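Local coordinates for L-talarate/Galactarate Dehydratase (Salmonella typhimurium, PDB 2PP0), which catalyses the magnesium-dependent dehydration of L-talarate and galactarate to 5-keto-4-deoxy-D-glucarate, and also epimerises L-talarate to galactarate, at residues 208-213 with 246-251; 169-174 with 348-353; 178-183 with 214-219. One frame throughout, in Å; residues are numbered along the deposited sequence.

Contact 1: 208-213 with 246-251; sequences RRLTAV and FNLIWI
Phe246 sets its ring against Leu210 and Thr211, with the leucine over one face and the threonine methyl at the edge, so that one helix of the enolase-superfamily barrel domain is packed against the loop that follows the next helix, 233-243. This modified TIM barrel alternates strand and helix: helix 203-217 carries Leu210 and Thr211, whereas 246-251 leads from helix 233-243 into strand 251-252. Parallel strand 223-226 comes between helix 203-217 and helix 233-243 in the chain.

The Phe246 side chain can be followed outward. Its CB makes no close approach to the helix segment, but with CG set anti to the carbonyl carbon (chi1 -60°) the ring is carried toward the helix. CG is the first atom to meet it, 4.2 Å from Leu210 CD2. Farther along that side of the ring, CD2 comes within 3.5 Å of the same Leu210 CD2, and CE2 lies only slightly farther from it. On the other side CE1 meets Thr211 CG2 at 3.7 Å, and at the tip CZ closes on this methyl to 3.3 Å.

The two neighbours use different parts of the ring. Leu210 CG stands 4.0 Å from the ring centroid and only 14° off the normal, which makes a CH-pi contact. Thr211 CG2 lies instead near the ring plane. The other branch of Leu210, CD1, reaches Leu248 CD2 at 4.3 Å, and both leucines rest on Leu223 and Val225 of strand 223-226, making this an apolar layer between barrel wall and helix.

While its methyl serves the ring, the hydroxyl of Thr211 turns back into the helix: OG1 donates to Arg208 O over 2.6 Å, tilted 31° from the carbonyl plane and on the same face as Ala212 N.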
ATOM      1  N   ARG B 208      30.170  26.687  16.780  1.00 43.94           N
ATOM      2  CA  ARG B 208      31.503  26.859  16.217  1.00 44.46           C
ATOM      3  C   ARG B 208      31.747  25.869  15.082  1.00 44.66           C
ATOM      4  O   ARG B 208      32.151  26.254  13.983  1.00 45.76           O
ATOM      5  CB  ARG B 208      32.554  26.666  17.311  1.00 44.98           C
ATOM      6  CG  ARG B 208      33.983  26.647  16.799  1.00 46.47           C
ATOM      7  CD  ARG B 208      34.981  26.566  17.936  1.00 47.06           C
ATOM      8  NE  ARG B 208      36.347  26.475  17.431  1.00 50.02           N
ATOM      9  CZ  ARG B 208      36.901  25.364  16.958  1.00 50.67           C
ATOM     10  NH1 ARG B 208      36.208  24.232  16.930  1.00 51.88           N
ATOM     11  NH2 ARG B 208      38.147  25.388  16.503  1.00 52.41           N
ATOM     12  N   ARG B 209      31.503  24.591  15.353  1.00 43.83           N
ATOM     13  CA  ARG B 209      31.694  23.559  14.346  1.00 42.62           C
ATOM     14  C   ARG B 209      30.748  23.772  13.168  1.00 42.85           C
ATOM     15  O   ARG B 209      31.159  23.669  12.011  1.00 44.14           O
ATOM     16  CB  ARG B 209      31.474  22.177  14.969  1.00 41.13           C
ATOM     17  CG  ARG B 209      32.553  21.791  15.968  1.00 39.33           C
ATOM     18  CD  ARG B 209      32.055  20.795  17.008  1.00 40.17           C
ATOM     19  NE  ARG B 209      31.778  19.464  16.470  1.00 40.33           N
ATOM     20  CZ  ARG B 209      32.702  18.639  15.987  1.00 39.77           C
ATOM     21  NH1 ARG B 209      33.978  19.002  15.963  1.00 40.81           N
ATOM     22  NH2 ARG B 209      32.353  17.439  15.546  1.00 39.11           N
ATOM     23  N   LEU B 210      29.486  24.087  13.461  1.00 43.01           N
ATOM     24  CA  LEU B 210      28.492  24.303  12.412  1.00 42.01           C
ATOM     25  C   LEU B 210      28.866  25.485  11.518  1.00 42.96           C
ATOM     26  O   LEU B 210      28.688  25.429  10.300  1.00 42.58           O
ATOM     27  CB  LEU B 210      27.102  24.530  13.026  1.00 41.36           C
ATOM     28  CG  LEU B 210      25.908  24.671  12.069  1.00 40.53           C
ATOM     29  CD1 LEU B 210      25.811  23.449  11.165  1.00 40.38           C
ATOM     30  CD2 LEU B 210      24.628  24.827  12.872  1.00 39.96           C
ATOM     31  N   THR B 211      29.386  26.553  12.116  1.00 43.19           N
ATOM     32  CA  THR B 211      29.775  27.728  11.338  1.00 43.93           C
ATOM     33  C   THR B 211      30.963  27.404  10.433  1.00 44.00           C
ATOM     34  O   THR B 211      31.032  27.865   9.290  1.00 43.99           O
ATOM     35  CB  THR B 211      30.156  28.923  12.248  1.00 45.10           C
ATOM     36  OG1 THR B 211      31.289  28.576  13.056  1.00 49.22           O
ATOM     37  CG2 THR B 211      28.990  29.298  13.149  1.00 42.53           C
ATOM     38  N   ALA B 212      31.893  26.607  10.950  1.00 43.95           N
ATOM     39  CA  ALA B 212      33.073  26.218  10.189  1.00 43.88           C
ATOM     40  C   ALA B 212      32.688  25.331   9.006  1.00 44.86           C
ATOM     41  O   ALA B 212      33.282  25.429   7.931  1.00 46.27           O
ATOM     42  CB  ALA B 212      34.059  25.488  11.091  1.00 43.13           C
ATOM     43  N   VAL B 213      31.695  24.464   9.207  1.00 44.73           N
ATOM     44  CA  VAL B 213      31.240  23.564   8.150  1.00 44.28           C
ATOM     45  C   VAL B 213      30.467  24.299   7.056  1.00 44.83           C
ATOM     46  O   VAL B 213      30.663  24.030   5.869  1.00 45.09           O
ATOM     47  CB  VAL B 213      30.355  22.431   8.708  1.00 43.76           C
ATOM     48  CG1 VAL B 213      29.830  21.570   7.564  1.00 42.78           C
ATOM     49  CG2 VAL B 213      31.158  21.578   9.675  1.00 43.03           C
ATOM     50  N   PHE B 246      21.849  29.546   8.993  1.00 46.32           N
ATOM     51  CA  PHE B 246      22.584  28.559   8.207  1.00 44.78           C
ATOM     52  C   PHE B 246      21.754  27.933   7.080  1.00 44.70           C
ATOM     53  O   PHE B 246      22.277  27.157   6.277  1.00 45.90           O
ATOM     54  CB  PHE B 246      23.131  27.466   9.130  1.00 44.86           C
ATOM     55  CG  PHE B 246      24.071  27.980  10.193  1.00 45.63           C
ATOM     56  CD1 PHE B 246      25.302  28.532   9.849  1.00 45.47           C
ATOM     57  CD2 PHE B 246      23.721  27.916  11.541  1.00 45.74           C
ATOM     58  CE1 PHE B 246      26.172  29.014  10.830  1.00 45.31           C
ATOM     59  CE2 PHE B 246      24.581  28.393  12.532  1.00 45.19           C
ATOM     60  CZ  PHE B 246      25.810  28.943  12.178  1.00 45.49           C
ATOM     61  N   ASN B 247      20.469  28.273   7.019  1.00 43.40           N
ATOM     62  CA  ASN B 247      19.569  27.751   5.989  1.00 43.12           C
ATOM     63  C   ASN B 247      19.602  26.227   5.889  1.00 41.58           C
ATOM     64  O   ASN B 247      19.560  25.662   4.795  1.00 41.94           O
ATOM     65  CB  ASN B 247      19.922  28.362   4.629  1.00 45.54           C
ATOM     66  CG  ASN B 247      19.652  29.857   4.570  1.00 48.28           C
ATOM     67  OD1 ASN B 247      20.155  30.555   3.685  1.00 49.64           O
ATOM     68  ND2 ASN B 247      18.847  30.355   5.505  1.00 47.50           N
ATOM     69  N   LEU B 248      19.661  25.567   7.038  1.00 38.82           N
ATOM     70  CA  LEU B 248      19.708  24.112   7.103  1.00 36.86           C
ATOM     71  C   LEU B 248      18.524  23.428   6.421  1.00 35.10           C
ATOM     72  O   LEU B 248      17.424  23.979   6.357  1.00 34.26           O
ATOM     73  CB  LEU B 248      19.758  23.669   8.567  1.00 36.62           C
ATOM     74  CG  LEU B 248      20.928  24.183   9.403  1.00 37.77           C
ATOM     75  CD1 LEU B 248      20.751  23.756  10.856  1.00 37.66           C
ATOM     76  CD2 LEU B 248      22.229  23.643   8.839  1.00 37.62           C
ATOM     77  N   ILE B 249      18.760  22.221   5.917  1.00 33.03           N
ATOM     78  CA  ILE B 249      17.700  21.446   5.280  1.00 32.14           C
ATOM     79  C   ILE B 249      16.733  21.029   6.386  1.00 31.43           C
ATOM     80  O   ILE B 249      15.522  20.967   6.172  1.00 32.10           O
ATOM     81  CB  ILE B 249      18.255  20.179   4.581  1.00 31.35           C
ATOM     82  CG1 ILE B 249      19.200  20.583   3.445  1.00 30.00           C
ATOM     83  CG2 ILE B 249      17.102  19.334   4.043  1.00 30.41           C
ATOM     84  CD1 ILE B 249      18.540  21.480   2.389  1.00 31.69           C
ATOM     85  N   TRP B 250      17.278  20.740   7.569  1.00 31.27           N
ATOM     86  CA  TRP B 250      16.453  20.366   8.714  1.00 29.44           C
ATOM     87  C   TRP B 250      17.237  20.284  10.025  1.00 28.86           C
ATOM     88  O   TRP B 250      18.466  20.267  10.030  1.00 28.77           O
ATOM     89  CB  TRP B 250      15.744  19.021   8.460  1.00 29.45           C
ATOM     90  CG  TRP B 250      16.619  17.779   8.526  1.00 30.26           C
ATOM     91  CD1 TRP B 250      17.391  17.360   9.584  1.00 31.60           C
ATOM     92  CD2 TRP B 250      16.766  16.779   7.509  1.00 30.79           C
ATOM     93  NE1 TRP B 250      18.002  16.166   9.284  1.00 31.11           N
ATOM     94  CE2 TRP B 250      17.639  15.786   8.018  1.00 31.41           C
ATOM     95  CE3 TRP B 250      16.247  16.624   6.215  1.00 30.94           C
ATOM     96  CZ2 TRP B 250      18.004  14.655   7.278  1.00 30.01           C
ATOM     97  CZ3 TRP B 250      16.611  15.496   5.476  1.00 30.60           C
ATOM     98  CH2 TRP B 250      17.482  14.528   6.014  1.00 31.90           C
ATOM     99  N   ILE B 251      16.505  20.260  11.133  1.00 28.77           N
ATOM    100  CA  ILE B 251      17.091  20.112  12.468  1.00 28.78           C
ATOM    101  C   ILE B 251      16.464  18.809  12.950  1.00 27.72           C
ATOM    102  O   ILE B 251      15.257  18.731  13.158  1.00 28.33           O
ATOM    103  CB  ILE B 251      16.687  21.260  13.418  1.00 31.08           C
ATOM    104  CG1 ILE B 251      17.286  22.579  12.921  1.00 29.52           C
ATOM    105  CG2 ILE B 251      17.185  20.966  14.833  1.00 30.30           C
ATOM    106  CD1 ILE B 251      16.757  23.808  13.643  1.00 31.02           C
TER

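Contact 2: 169-174 with 348-353; sequences GGFLHT and EHFEWL
Phe171 and Phe350 meet rim to rim, CZ of the former 3.9 Å from CE2 of the latter, each atom close to the plane of the other ring. Neither ring covers the other's face, and the two side chains cross at about a right angle. Phe171 opens a type I turn that ends at Thr174. Its CG lies anti to the carbonyl carbon (chi1 -83°), which sends the ring out of the turn toward 348-353.

Phe350 has the same kind of first torsion (chi1 -77°), and its ring is held from several directions. Phe350 CD2 stands 3.5 Å above the centre of the Trp352 indole, Glu348 CD lies in plane at the edge of the Phe350 ring, and Lys82 makes a cation-pi contact with that ring. Trp352 CZ2 also comes within 4.3 Å of Phe171 CE2, approaching obliquely.

Surrounding residues reveal the location. Trp352 packs on Leu38, Leu40, Leu57 and Val60 of the N-terminal domain, while Glu348, a substrate-binding residue, forms a salt bridge with Lys195. Phe171 lies about 4 Å from the side chain of the proton acceptor Lys197, nearest atoms. The cluster sits beside the active site, between barrel mouth and capping domain, the two-domain arrangement of the enolase superfamily.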
ATOM      1  N   GLY B 169      30.802  11.009   8.594  1.00 37.55           N
ATOM      2  CA  GLY B 169      31.873  11.960   8.841  1.00 38.43           C
ATOM      3  C   GLY B 169      31.529  13.200   9.646  1.00 39.75           C
ATOM      4  O   GLY B 169      32.305  14.160   9.657  1.00 40.47           O
ATOM      5  N   GLY B 170      30.387  13.194  10.327  1.00 39.10           N
ATOM      6  CA  GLY B 170      30.008  14.361  11.106  1.00 38.98           C
ATOM      7  C   GLY B 170      29.709  14.097  12.571  1.00 38.28           C
ATOM      8  O   GLY B 170      28.974  14.862  13.194  1.00 38.95           O
ATOM      9  N   PHE B 171      30.280  13.029  13.122  1.00 38.23           N
ATOM     10  CA  PHE B 171      30.056  12.666  14.525  1.00 38.66           C
ATOM     11  C   PHE B 171      30.851  13.507  15.527  1.00 39.42           C
ATOM     12  O   PHE B 171      31.866  14.120  15.179  1.00 38.97           O
ATOM     13  CB  PHE B 171      30.346  11.176  14.722  1.00 37.43           C
ATOM     14  CG  PHE B 171      29.195  10.279  14.342  1.00 37.76           C
ATOM     15  CD1 PHE B 171      28.209   9.961  15.273  1.00 37.52           C
ATOM     16  CD2 PHE B 171      29.095   9.749  13.055  1.00 38.88           C
ATOM     17  CE1 PHE B 171      27.138   9.122  14.932  1.00 37.59           C
ATOM     18  CE2 PHE B 171      28.029   8.911  12.700  1.00 38.06           C
ATOM     19  CZ  PHE B 171      27.049   8.597  13.642  1.00 38.12           C
ATOM     20  N   LEU B 172      30.380  13.517  16.777  1.00 39.97           N
ATOM     21  CA  LEU B 172      30.985  14.306  17.856  1.00 39.92           C
ATOM     22  C   LEU B 172      32.332  13.869  18.437  1.00 40.72           C
ATOM     23  O   LEU B 172      32.947  14.617  19.198  1.00 40.98           O
ATOM     24  CB  LEU B 172      29.975  14.468  18.999  1.00 39.17           C
ATOM     25  CG  LEU B 172      28.894  15.527  18.762  1.00 38.12           C
ATOM     26  CD1 LEU B 172      27.796  15.389  19.801  1.00 38.21           C
ATOM     27  CD2 LEU B 172      29.523  16.920  18.807  1.00 36.69           C
ATOM     28  N   HIS B 173      32.793  12.671  18.101  1.00 40.88           N
ATOM     29  CA  HIS B 173      34.083  12.207  18.605  1.00 41.34           C
ATOM     30  C   HIS B 173      35.166  12.612  17.605  1.00 41.96           C
ATOM     31  O   HIS B 173      36.355  12.373  17.818  1.00 43.40           O
ATOM     32  CB  HIS B 173      34.065  10.687  18.763  1.00 41.86           C
ATOM     33  CG  HIS B 173      33.797   9.954  17.485  1.00 42.86           C
ATOM     34  ND1 HIS B 173      34.763   9.760  16.520  1.00 43.02           N
ATOM     35  CD2 HIS B 173      32.661   9.401  16.997  1.00 42.01           C
ATOM     36  CE1 HIS B 173      34.232   9.120  15.492  1.00 42.10           C
ATOM     37  NE2 HIS B 173      32.958   8.891  15.756  1.00 43.04           N
ATOM     38  N   THR B 174      34.735  13.241  16.516  1.00 40.91           N
ATOM     39  CA  THR B 174      35.630  13.677  15.451  1.00 40.83           C
ATOM     40  C   THR B 174      36.022  15.150  15.589  1.00 41.03           C
ATOM     41  O   THR B 174      35.162  16.034  15.581  1.00 40.90           O
ATOM     42  CB  THR B 174      34.960  13.464  14.070  1.00 40.43           C
ATOM     43  OG1 THR B 174      34.568  12.090  13.938  1.00 39.54           O
ATOM     44  CG2 THR B 174      35.915  13.823  12.942  1.00 39.81           C
ATOM     45  N   GLU B 348      20.135   8.633   3.743  1.00 32.70           N
ATOM     46  CA  GLU B 348      21.255   8.802   4.659  1.00 33.05           C
ATOM     47  C   GLU B 348      22.359   7.794   4.392  1.00 34.15           C
ATOM     48  O   GLU B 348      22.114   6.591   4.275  1.00 34.08           O
ATOM     49  CB  GLU B 348      20.748   8.677   6.101  1.00 35.29           C
ATOM     50  CG  GLU B 348      21.832   8.632   7.163  1.00 33.81           C
ATOM     51  CD  GLU B 348      21.260   8.690   8.568  1.00 36.08           C
ATOM     52  OE1 GLU B 348      20.242   8.000   8.829  1.00 34.83           O
ATOM     53  OE2 GLU B 348      21.833   9.423   9.407  1.00 32.97           O
ATOM     54  N   HIS B 349      23.588   8.283   4.302  1.00 35.38           N
ATOM     55  CA  HIS B 349      24.711   7.401   4.022  1.00 36.60           C
ATOM     56  C   HIS B 349      25.663   7.092   5.172  1.00 36.45           C
ATOM     57  O   HIS B 349      26.066   7.979   5.929  1.00 35.93           O
ATOM     58  CB  HIS B 349      25.522   7.956   2.843  1.00 36.93           C
ATOM     59  CG  HIS B 349      26.835   7.266   2.635  1.00 38.44           C
ATOM     60  ND1 HIS B 349      27.916   7.458   3.469  1.00 38.26           N
ATOM     61  CD2 HIS B 349      27.237   6.373   1.699  1.00 37.84           C
ATOM     62  CE1 HIS B 349      28.927   6.714   3.056  1.00 38.95           C
ATOM     63  NE2 HIS B 349      28.540   6.046   1.984  1.00 39.30           N
ATOM     64  N   PHE B 350      26.000   5.809   5.267  1.00 36.68           N
ATOM     65  CA  PHE B 350      26.949   5.245   6.223  1.00 37.31           C
ATOM     66  C   PHE B 350      27.655   4.185   5.373  1.00 37.36           C
ATOM     67  O   PHE B 350      27.033   3.587   4.494  1.00 35.96           O
ATOM     68  CB  PHE B 350      26.257   4.514   7.380  1.00 39.23           C
ATOM     69  CG  PHE B 350      25.671   5.413   8.432  1.00 42.31           C
ATOM     70  CD1 PHE B 350      24.432   6.017   8.247  1.00 42.72           C
ATOM     71  CD2 PHE B 350      26.334   5.603   9.643  1.00 44.05           C
ATOM     72  CE1 PHE B 350      23.859   6.791   9.254  1.00 44.55           C
ATOM     73  CE2 PHE B 350      25.767   6.378  10.655  1.00 44.11           C
ATOM     74  CZ  PHE B 350      24.527   6.969  10.459  1.00 44.24           C
ATOM     75  N   GLU B 351      28.935   3.941   5.627  1.00 37.02           N
ATOM     76  CA  GLU B 351      29.661   2.925   4.869  1.00 38.02           C
ATOM     77  C   GLU B 351      29.714   1.642   5.694  1.00 37.55           C
ATOM     78  O   GLU B 351      30.119   0.584   5.208  1.00 37.76           O
ATOM     79  CB  GLU B 351      31.090   3.397   4.574  1.00 38.44           C
ATOM     80  CG  GLU B 351      31.944   3.615   5.820  1.00 40.01           C
ATOM     81  CD  GLU B 351      31.876   5.038   6.353  1.00 39.76           C
ATOM     82  OE1 GLU B 351      30.767   5.605   6.439  1.00 38.77           O
ATOM     83  OE2 GLU B 351      32.943   5.588   6.698  1.00 40.37           O
ATOM     84  N   TRP B 352      29.285   1.751   6.945  1.00 35.66           N
ATOM     85  CA  TRP B 352      29.295   0.647   7.893  1.00 34.79           C
ATOM     86  C   TRP B 352      28.880  -0.720   7.372  1.00 33.94           C
ATOM     87  O   TRP B 352      29.552  -1.715   7.633  1.00 32.70           O
ATOM     88  CB  TRP B 352      28.416   0.997   9.095  1.00 35.90           C
ATOM     89  CG  TRP B 352      28.864   2.213   9.852  1.00 36.13           C
ATOM     90  CD1 TRP B 352      29.938   3.013   9.573  1.00 36.77           C
ATOM     91  CD2 TRP B 352      28.238   2.771  11.010  1.00 36.34           C
ATOM     92  NE1 TRP B 352      30.018   4.037  10.488  1.00 37.07           N
ATOM     93  CE2 TRP B 352      28.985   3.912  11.381  1.00 36.06           C
ATOM     94  CE3 TRP B 352      27.117   2.418  11.772  1.00 36.33           C
ATOM     95  CZ2 TRP B 352      28.646   4.703  12.480  1.00 36.63           C
ATOM     96  CZ3 TRP B 352      26.778   3.204  12.865  1.00 36.32           C
ATOM     97  CH2 TRP B 352      27.542   4.335  13.208  1.00 36.05           C
ATOM     98  N   LEU B 353      27.772  -0.772   6.643  1.00 33.23           N
ATOM     99  CA  LEU B 353      27.267  -2.042   6.133  1.00 34.30           C
ATOM    100  C   LEU B 353      27.859  -2.506   4.803  1.00 34.76           C
ATOM    101  O   LEU B 353      27.613  -3.634   4.384  1.00 35.54           O
ATOM    102  CB  LEU B 353      25.738  -1.979   6.018  1.00 34.05           C
ATOM    103  CG  LEU B 353      24.999  -1.510   7.280  1.00 34.84           C
ATOM    104  CD1 LEU B 353      23.493  -1.597   7.057  1.00 34.45           C
ATOM    105  CD2 LEU B 353      25.407  -2.368   8.478  1.00 33.43           C
TER

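Contact 3: 178-183 with 214-219; sequences QVLKNV and REALGD
Val183 and Leu217 make the closest approach between 178-183 and 214-219, segments of two successive outer helices of the barrel, 176-188 and 203-217. These helices flank strand 194-197 in chain order, an alpha-beta-alpha run of the TIM-barrel-like domain, so this is helix-to-helix packing on the barrel's outer layer.

The contact across the segments is entirely apolar and has two points. In the inner one, Val183 CG1 meets Leu217 CD2 at 3.3 Å, shorter than ordinary van der Waals spacing, so the exact separation is doubtful. CG1 is the branch that extends opposite the backbone N (chi1 166°), and it touches the end of the leucine rather than its stem, the side chains crossing at a slant. Leu217 in turn rests on Leu223 of strand 223-226, which continues the packing inward. The outer point lies toward solvent: the CD2 branch of Leu180 sits 4.1 Å from Ala216 CB, where the leucine branch faces a lone methyl.

Polar bonds serve mainly to finish helix 203-217. Its last turn closes with Gly218 N to Arg214 O at 2.9 Å, after which Gly218 leaves helical geometry with positive phi (99°). Leu217 O, near this helix end, accepts from Arg187 of the other helix. The guanidinium of Arg214 folds back over the exit and gathers several carbonyls: Phe221 O takes a bond from NH1, and Phe246 O one from NH2. Within the segment, NH1 also donates to Gly218 O over 2.7 Å, arriving nearly in line with C=O (160°), while the acceptor lies somewhat out of the guanidinium plane.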
ATOM      1  N   GLN B 178      39.127  17.262  11.235  1.00 44.99           N
ATOM      2  CA  GLN B 178      38.870  15.982  10.585  1.00 44.06           C
ATOM      3  C   GLN B 178      37.471  15.973   9.963  1.00 44.29           C
ATOM      4  O   GLN B 178      37.249  15.347   8.923  1.00 44.77           O
ATOM      5  CB  GLN B 178      39.005  14.831  11.586  1.00 44.13           C
ATOM      6  CG  GLN B 178      38.686  13.463  10.989  1.00 44.47           C
ATOM      7  CD  GLN B 178      39.718  12.998   9.971  1.00 46.97           C
ATOM      8  OE1 GLN B 178      39.380  12.336   8.989  1.00 47.20           O
ATOM      9  NE2 GLN B 178      40.985  13.329  10.210  1.00 46.07           N
ATOM     10  N   VAL B 179      36.526  16.659  10.603  1.00 42.88           N
ATOM     11  CA  VAL B 179      35.168  16.734  10.068  1.00 42.01           C
ATOM     12  C   VAL B 179      35.245  17.459   8.728  1.00 42.59           C
ATOM     13  O   VAL B 179      34.561  17.092   7.773  1.00 42.92           O
ATOM     14  CB  VAL B 179      34.215  17.527  10.998  1.00 41.07           C
ATOM     15  CG1 VAL B 179      32.892  17.808  10.281  1.00 39.01           C
ATOM     16  CG2 VAL B 179      33.962  16.741  12.276  1.00 39.83           C
ATOM     17  N   LEU B 180      36.087  18.491   8.671  1.00 42.53           N
ATOM     18  CA  LEU B 180      36.265  19.277   7.457  1.00 42.83           C
ATOM     19  C   LEU B 180      36.958  18.466   6.363  1.00 43.08           C
ATOM     20  O   LEU B 180      36.713  18.678   5.174  1.00 43.48           O
ATOM     21  CB  LEU B 180      37.066  20.543   7.764  1.00 43.06           C
ATOM     22  CG  LEU B 180      36.371  21.519   8.718  1.00 43.25           C
ATOM     23  CD1 LEU B 180      37.296  22.685   9.033  1.00 43.04           C
ATOM     24  CD2 LEU B 180      35.075  22.017   8.088  1.00 43.37           C
ATOM     25  N   LYS B 181      37.826  17.540   6.764  1.00 43.91           N
ATOM     26  CA  LYS B 181      38.518  16.694   5.797  1.00 44.22           C
ATOM     27  C   LYS B 181      37.539  15.664   5.235  1.00 44.40           C
ATOM     28  O   LYS B 181      37.637  15.271   4.069  1.00 45.03           O
ATOM     29  CB  LYS B 181      39.700  15.969   6.447  1.00 44.16           C
ATOM     30  CG  LYS B 181      40.871  16.867   6.833  1.00 45.36           C
ATOM     31  CD  LYS B 181      42.019  16.045   7.402  1.00 45.28           C
ATOM     32  CE  LYS B 181      43.137  16.937   7.926  1.00 46.38           C
ATOM     33  NZ  LYS B 181      44.258  16.141   8.513  1.00 48.71           N
ATOM     34  N   ASN B 182      36.596  15.221   6.063  1.00 43.90           N
ATOM     35  CA  ASN B 182      35.609  14.243   5.609  1.00 43.20           C
ATOM     36  C   ASN B 182      34.655  14.905   4.621  1.00 42.31           C
ATOM     37  O   ASN B 182      34.204  14.271   3.666  1.00 43.38           O
ATOM     38  CB  ASN B 182      34.818  13.672   6.791  1.00 42.93           C
ATOM     39  CG  ASN B 182      35.703  12.956   7.794  1.00 42.69           C
ATOM     40  OD1 ASN B 182      36.635  12.238   7.419  1.00 42.62           O
ATOM     41  ND2 ASN B 182      35.404  13.134   9.077  1.00 41.93           N
ATOM     42  N   VAL B 183      34.349  16.180   4.858  1.00 41.44           N
ATOM     43  CA  VAL B 183      33.461  16.932   3.975  1.00 41.21           C
ATOM     44  C   VAL B 183      34.067  16.953   2.578  1.00 41.27           C
ATOM     45  O   VAL B 183      33.365  16.771   1.581  1.00 41.87           O
ATOM     46  CB  VAL B 183      33.278  18.384   4.462  1.00 40.67           C
ATOM     47  CG1 VAL B 183      32.656  19.231   3.364  1.00 41.00           C
ATOM     48  CG2 VAL B 183      32.384  18.407   5.689  1.00 41.62           C
ATOM     49  N   ARG B 214      29.584  25.216   7.445  1.00 44.93           N
ATOM     50  CA  ARG B 214      28.828  25.976   6.453  1.00 46.30           C
ATOM     51  C   ARG B 214      29.796  26.834   5.649  1.00 47.90           C
ATOM     52  O   ARG B 214      29.659  26.985   4.434  1.00 48.40           O
ATOM     53  CB  ARG B 214      27.787  26.878   7.123  1.00 45.67           C
ATOM     54  CG  ARG B 214      27.204  27.947   6.191  1.00 45.51           C
ATOM     55  CD  ARG B 214      26.634  27.337   4.907  1.00 45.22           C
ATOM     56  NE  ARG B 214      25.321  26.729   5.101  1.00 44.53           N
ATOM     57  CZ  ARG B 214      24.790  25.823   4.286  1.00 44.79           C
ATOM     58  NH1 ARG B 214      25.462  25.409   3.217  1.00 42.26           N
ATOM     59  NH2 ARG B 214      23.585  25.330   4.537  1.00 44.24           N
ATOM     60  N   GLU B 215      30.781  27.394   6.344  1.00 49.15           N
ATOM     61  CA  GLU B 215      31.780  28.243   5.713  1.00 49.72           C
ATOM     62  C   GLU B 215      32.519  27.464   4.622  1.00 49.04           C
ATOM     63  O   GLU B 215      32.701  27.958   3.509  1.00 49.26           O
ATOM     64  CB  GLU B 215      32.767  28.740   6.774  1.00 52.31           C
ATOM     65  CG  GLU B 215      33.688  29.864   6.319  1.00 56.65           C
ATOM     66  CD  GLU B 215      34.607  29.442   5.192  1.00 59.91           C
ATOM     67  OE1 GLU B 215      35.345  28.448   5.370  1.00 61.10           O
ATOM     68  OE2 GLU B 215      34.591  30.107   4.131  1.00 61.59           O
ATOM     69  N   ALA B 216      32.932  26.243   4.944  1.00 47.59           N
ATOM     70  CA  ALA B 216      33.656  25.405   4.000  1.00 46.71           C
ATOM     71  C   ALA B 216      32.795  24.912   2.842  1.00 46.52           C
ATOM     72  O   ALA B 216      33.274  24.793   1.715  1.00 46.06           O
ATOM     73  CB  ALA B 216      34.270  24.214   4.731  1.00 47.04           C
ATOM     74  N   LEU B 217      31.526  24.628   3.120  1.00 46.34           N
ATOM     75  CA  LEU B 217      30.610  24.121   2.103  1.00 45.19           C
ATOM     76  C   LEU B 217      30.094  25.174   1.139  1.00 45.43           C
ATOM     77  O   LEU B 217      29.810  24.879  -0.020  1.00 44.70           O
ATOM     78  CB  LEU B 217      29.402  23.442   2.762  1.00 43.25           C
ATOM     79  CG  LEU B 217      29.597  22.084   3.436  1.00 42.70           C
ATOM     80  CD1 LEU B 217      28.289  21.651   4.080  1.00 43.31           C
ATOM     81  CD2 LEU B 217      30.050  21.057   2.413  1.00 42.94           C
ATOM     82  N   GLY B 218      29.972  26.404   1.617  1.00 45.90           N
ATOM     83  CA  GLY B 218      29.438  27.452   0.775  1.00 46.61           C
ATOM     84  C   GLY B 218      27.980  27.601   1.157  1.00 48.19           C
ATOM     85  O   GLY B 218      27.422  26.732   1.824  1.00 49.31           O
ATOM     86  N   ASP B 219      27.354  28.684   0.717  1.00 48.45           N
ATOM     87  CA  ASP B 219      25.964  28.967   1.054  1.00 48.99           C
ATOM     88  C   ASP B 219      24.875  28.073   0.455  1.00 48.93           C
ATOM     89  O   ASP B 219      23.751  28.063   0.955  1.00 49.83           O
ATOM     90  CB  ASP B 219      25.655  30.424   0.701  1.00 50.97           C
ATOM     91  CG  ASP B 219      26.484  31.410   1.509  1.00 52.89           C
ATOM     92  OD1 ASP B 219      27.724  31.251   1.563  1.00 54.48           O
ATOM     93  OD2 ASP B 219      25.895  32.350   2.084  1.00 54.58           O
TER

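How the contacts relate
Along the chain the six segments run 169-174, 178-183, 208-213, 214-219, 246-251 and 348-353, so contact 2 encloses the other two, whose own segments alternate. Contacts 1 and 3 share helix 203-217 and have centres about 10 Å apart; Leu180 CD2 of contact 3 packs near Ala212 O of contact 1. Contact 2 lies about 17 Å from contact 1 and 15 Å from contact 3, centre to centre, with Arg209 NH2 probably bonded to Thr174 O. Contact 1 seats helix 203-217 on a loop, and contact 3 joins it to helix 176-188. The set thus samples both the outer packing of the barrel and the border of its substrate pocket. Contacts 2 and 3 both also touch the second subunit.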